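Local coordinates for protein origin of replication complex subunit 1B (Arabidopsis thaliana, PDB 5HH7) that reads the unmodified histone H3 tail through its BAH-PHD cassette and, within the origin recognition complex, binds origins of replication, at residues V147-P158 with L174-M185. Numbering follows the deposited sequence. Where two conformers were deposited one is given.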
# COMPACT_ATOMS: atom_id res chain seq x y z
N VAL A 147 -7.60 -5.30 26.35
CA VAL A 147 -7.65 -4.89 24.95
C VAL A 147 -6.25 -4.79 24.34
O VAL A 147 -5.33 -4.27 24.97
CB VAL A 147 -8.37 -3.53 24.80
CG1 VAL A 147 -8.32 -3.04 23.36
CG2 VAL A 147 -9.81 -3.65 25.28
N TYR A 148 -6.10 -5.31 23.12
CA TYR A 148 -4.82 -5.25 22.42
C TYR A 148 -4.65 -3.98 21.60
O TYR A 148 -5.59 -3.50 20.96
CB TYR A 148 -4.64 -6.49 21.54
CG TYR A 148 -4.20 -7.72 22.30
CD1 TYR A 148 -5.12 -8.49 23.00
CD2 TYR A 148 -2.87 -8.10 22.34
CE1 TYR A 148 -4.73 -9.62 23.71
CE2 TYR A 148 -2.46 -9.23 23.04
CZ TYR A 148 -3.40 -9.98 23.72
OH TYR A 148 -3.00 -11.09 24.43
N TRP A 149 -3.44 -3.44 21.62
CA TRP A 149 -3.11 -2.18 20.96
C TRP A 149 -1.80 -2.32 20.20
O TRP A 149 -1.03 -3.24 20.44
CB TRP A 149 -2.91 -1.07 22.00
CG TRP A 149 -4.14 -0.60 22.71
CD1 TRP A 149 -4.83 -1.25 23.69
CD2 TRP A 149 -4.79 0.67 22.54
NE1 TRP A 149 -5.88 -0.48 24.12
CE2 TRP A 149 -5.88 0.70 23.42
CE3 TRP A 149 -4.56 1.77 21.70
CZ2 TRP A 149 -6.74 1.79 23.51
CZ3 TRP A 149 -5.42 2.85 21.78
CH2 TRP A 149 -6.50 2.85 22.68
N ILE A 150 -1.56 -1.39 19.28
CA ILE A 150 -0.23 -1.23 18.70
C ILE A 150 0.21 0.22 18.83
O ILE A 150 -0.62 1.12 18.98
CB ILE A 150 -0.20 -1.58 17.19
CG1 ILE A 150 -1.13 -0.65 16.40
CG2 ILE A 150 -0.54 -3.04 16.95
CD1 ILE A 150 -0.92 -0.68 14.89
N ARG A 151 1.51 0.45 18.79
CA ARG A 151 2.03 1.79 18.56
C ARG A 151 2.30 1.89 17.07
O ARG A 151 3.19 1.21 16.55
CB ARG A 151 3.31 2.05 19.35
CG ARG A 151 3.83 3.48 19.22
CD ARG A 151 4.97 3.77 20.18
NE ARG A 151 5.31 5.19 20.20
CZ ARG A 151 6.50 5.69 19.88
NH1 ARG A 151 7.48 4.87 19.53
NH2 ARG A 151 6.71 6.99 19.94
N ALA A 152 1.52 2.72 16.38
CA ALA A 152 1.64 2.85 14.93
C ALA A 152 2.62 3.95 14.56
O ALA A 152 2.58 5.03 15.13
CB ALA A 152 0.28 3.13 14.32
N ARG A 153 3.50 3.66 13.60
CA ARG A 153 4.34 4.69 13.00
C ARG A 153 3.79 4.95 11.61
O ARG A 153 3.89 4.09 10.72
CB ARG A 153 5.80 4.24 12.93
CG ARG A 153 6.75 5.34 12.46
CD ARG A 153 8.20 4.87 12.38
NE ARG A 153 9.07 5.92 11.88
CZ ARG A 153 10.38 5.78 11.67
NH1 ARG A 153 10.97 4.62 11.94
NH2 ARG A 153 11.10 6.79 11.21
N TRP A 154 3.20 6.13 11.42
CA TRP A 154 2.42 6.41 10.22
C TRP A 154 3.25 6.56 8.95
O TRP A 154 4.29 7.22 8.95
CB TRP A 154 1.58 7.67 10.41
CG TRP A 154 0.59 7.59 11.54
CD1 TRP A 154 0.57 8.36 12.66
CD2 TRP A 154 -0.52 6.69 11.64
NE1 TRP A 154 -0.48 8.00 13.47
CE2 TRP A 154 -1.17 6.98 12.86
CE3 TRP A 154 -1.02 5.67 10.83
CZ2 TRP A 154 -2.30 6.28 13.29
CZ3 TRP A 154 -2.15 4.98 11.26
CH2 TRP A 154 -2.77 5.29 12.47
N TYR A 155 2.77 5.96 7.87
CA TYR A 155 3.25 6.30 6.54
C TYR A 155 2.47 7.53 6.09
O TYR A 155 1.43 7.87 6.68
CB TYR A 155 3.04 5.15 5.55
CG TYR A 155 4.00 3.99 5.73
CD1 TYR A 155 5.29 4.05 5.21
CD2 TYR A 155 3.61 2.83 6.39
CE1 TYR A 155 6.17 2.99 5.36
CE2 TYR A 155 4.49 1.77 6.55
CZ TYR A 155 5.77 1.85 6.03
OH TYR A 155 6.66 0.81 6.17
N MET A 156 2.97 8.19 5.06
CA MET A 156 2.28 9.34 4.49
C MET A 156 2.47 9.36 2.98
O MET A 156 3.58 9.14 2.49
CB MET A 156 2.80 10.64 5.11
CG MET A 156 2.23 11.92 4.49
SD MET A 156 2.84 13.43 5.28
CE MET A 156 1.98 13.36 6.85
N ILE A 157 1.39 9.60 2.24
CA ILE A 157 1.49 9.72 0.80
C ILE A 157 2.06 11.09 0.45
O ILE A 157 1.88 12.05 1.20
CB ILE A 157 0.12 9.49 0.11
CG1 ILE A 157 -0.89 10.56 0.53
CG2 ILE A 157 -0.41 8.10 0.43
CD1 ILE A 157 -2.23 10.45 -0.17
N PRO A 158 2.78 11.18 -0.68
CA PRO A 158 3.45 12.43 -1.07
C PRO A 158 2.51 13.63 -1.14
O PRO A 158 2.92 14.73 -0.77
CB PRO A 158 4.01 12.10 -2.46
CG PRO A 158 4.27 10.64 -2.41
CD PRO A 158 3.13 10.07 -1.59
N LEU A 174 5.48 5.68 -0.63
CA LEU A 174 5.10 6.22 0.66
C LEU A 174 6.34 6.75 1.37
O LEU A 174 7.46 6.31 1.09
CB LEU A 174 4.49 5.12 1.53
CG LEU A 174 3.29 4.37 0.96
CD1 LEU A 174 2.91 3.21 1.87
CD2 LEU A 174 2.11 5.32 0.76
N TYR A 175 6.14 7.68 2.30
CA TYR A 175 7.19 8.11 3.21
C TYR A 175 6.85 7.60 4.60
O TYR A 175 5.69 7.61 5.00
CB TYR A 175 7.27 9.63 3.27
CG TYR A 175 7.56 10.30 1.95
CD1 TYR A 175 8.56 9.82 1.11
CD2 TYR A 175 6.85 11.42 1.55
CE1 TYR A 175 8.83 10.44 -0.10
CE2 TYR A 175 7.11 12.04 0.34
CZ TYR A 175 8.10 11.55 -0.48
OH TYR A 175 8.37 12.18 -1.67
N LEU A 176 7.87 7.16 5.34
CA LEU A 176 7.66 6.77 6.73
C LEU A 176 7.91 7.96 7.65
O LEU A 176 9.03 8.45 7.76
CB LEU A 176 8.59 5.61 7.11
CG LEU A 176 8.36 5.04 8.52
CD1 LEU A 176 6.90 4.64 8.68
CD2 LEU A 176 9.28 3.85 8.78
N THR A 177 6.85 8.45 8.30
CA THR A 177 6.99 9.64 9.12
C THR A 177 7.56 9.33 10.49
O THR A 177 7.76 8.16 10.84
CB THR A 177 5.63 10.34 9.32
OG1 THR A 177 4.84 9.59 10.25
CG2 THR A 177 4.89 10.47 8.00
N ASN A 178 7.82 10.38 11.26
CA ASN A 178 8.16 10.24 12.66
C ASN A 178 6.96 10.58 13.54
O ASN A 178 7.12 11.01 14.68
CB ASN A 178 9.37 11.12 13.00
CG ASN A 178 10.62 10.69 12.27
OD1 ASN A 178 10.86 9.49 12.07
ND2 ASN A 178 11.43 11.66 11.85
N ASP A 179 5.77 10.40 12.98
CA ASP A 179 4.53 10.53 13.73
C ASP A 179 4.12 9.16 14.26
O ASP A 179 4.08 8.19 13.51
CB ASP A 179 3.41 11.07 12.84
CG ASP A 179 3.54 12.56 12.56
OD1 ASP A 179 4.59 13.15 12.89
OD2 ASP A 179 2.58 13.14 12.00
N PHE A 180 3.81 9.09 15.55
CA PHE A 180 3.38 7.84 16.19
C PHE A 180 2.05 8.02 16.90
O PHE A 180 1.71 9.12 17.33
CB PHE A 180 4.41 7.37 17.21
CG PHE A 180 5.76 7.03 16.63
CD1 PHE A 180 6.67 8.02 16.33
CD2 PHE A 180 6.12 5.71 16.43
CE1 PHE A 180 7.91 7.71 15.81
CE2 PHE A 180 7.36 5.38 15.91
CZ PHE A 180 8.26 6.39 15.60
N ALA A 181 1.30 6.93 17.05
CA ALA A 181 0.04 6.96 17.78
C ALA A 181 -0.33 5.60 18.35
O ALA A 181 0.01 4.56 17.77
CB ALA A 181 -1.08 7.48 16.89
N ASP A 182 -1.02 5.62 19.48
CA ASP A 182 -1.59 4.40 20.05
C ASP A 182 -2.91 4.10 19.35
O ASP A 182 -3.81 4.93 19.31
CB ASP A 182 -1.82 4.55 21.55
CG ASP A 182 -0.53 4.73 22.32
OD1 ASP A 182 0.56 4.59 21.72
OD2 ASP A 182 -0.60 5.01 23.54
N ILE A 183 -3.00 2.90 18.79
CA ILE A 183 -4.14 2.49 17.99
C ILE A 183 -4.58 1.09 18.41
O ILE A 183 -3.75 0.19 18.55
CB ILE A 183 -3.77 2.45 16.49
CG1 ILE A 183 -3.43 3.86 15.98
CG2 ILE A 183 -4.89 1.84 15.66
CD1 ILE A 183 -4.64 4.75 15.77
N GLU A 184 -5.88 0.91 18.62
CA GLU A 184 -6.40 -0.41 18.95
C GLU A 184 -6.20 -1.36 17.77
O GLU A 184 -6.39 -0.96 16.62
CB GLU A 184 -7.89 -0.33 19.31
CG GLU A 184 -8.17 0.42 20.60
CD GLU A 184 -9.55 1.04 20.63
OE1 GLU A 184 -10.27 0.85 21.64
OE2 GLU A 184 -9.92 1.72 19.65
N MET A 185 -5.82 -2.60 18.05
CA MET A 185 -5.59 -3.58 16.99
C MET A 185 -6.87 -3.85 16.20
O MET A 185 -6.81 -4.29 15.05
CB MET A 185 -5.04 -4.89 17.57
CG MET A 185 -3.60 -4.80 18.05
SD MET A 185 -2.84 -6.43 18.26
CE MET A 185 -2.61 -6.92 16.55
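The carbonyl O of Trp154 is gripped twice by Thr177, whose backbone N reaches it at 2.9 Å and whose OG1 comes in at 2.8 Å, tilted from the carbonyl plane. That OG1 also accepts the N-H of Asp179, an ST turn at the corner the chain makes at Asn178, beside the beta bulge, where the antiparallel register shifts by two between Arg153 and Tyr155. Arg153 NE gives a fairly straight bond (2.8 Å, 163°) to Thr177 O, close to the guanidinium plane, and its NH2 a weak one to Asn178 OD1; Glu216 takes NH2 in a salt bridge, and Asn178 ND2 hydrogen-bonds Asp218. With its chain extended and chi1 at -173°, Arg153 lays CG over one face of the Phe180 ring. On the opposite face the Arg151 guanidinium lies flat, planes 6° apart, its CZ 3.9 Å from the ring centroid in an off-centre cation-pi contact, and Asp137 pairs with its NH1. Farther along, Glu184 CG lies over one face of Trp149, 3.5 Å from the centroid of its six-membered ring, a CH-pi contact. In the BAH domain's mixed sheet, strand 132-142 pairs with the other edge of 148-156, and strand 210-218 runs parallel to 175-184.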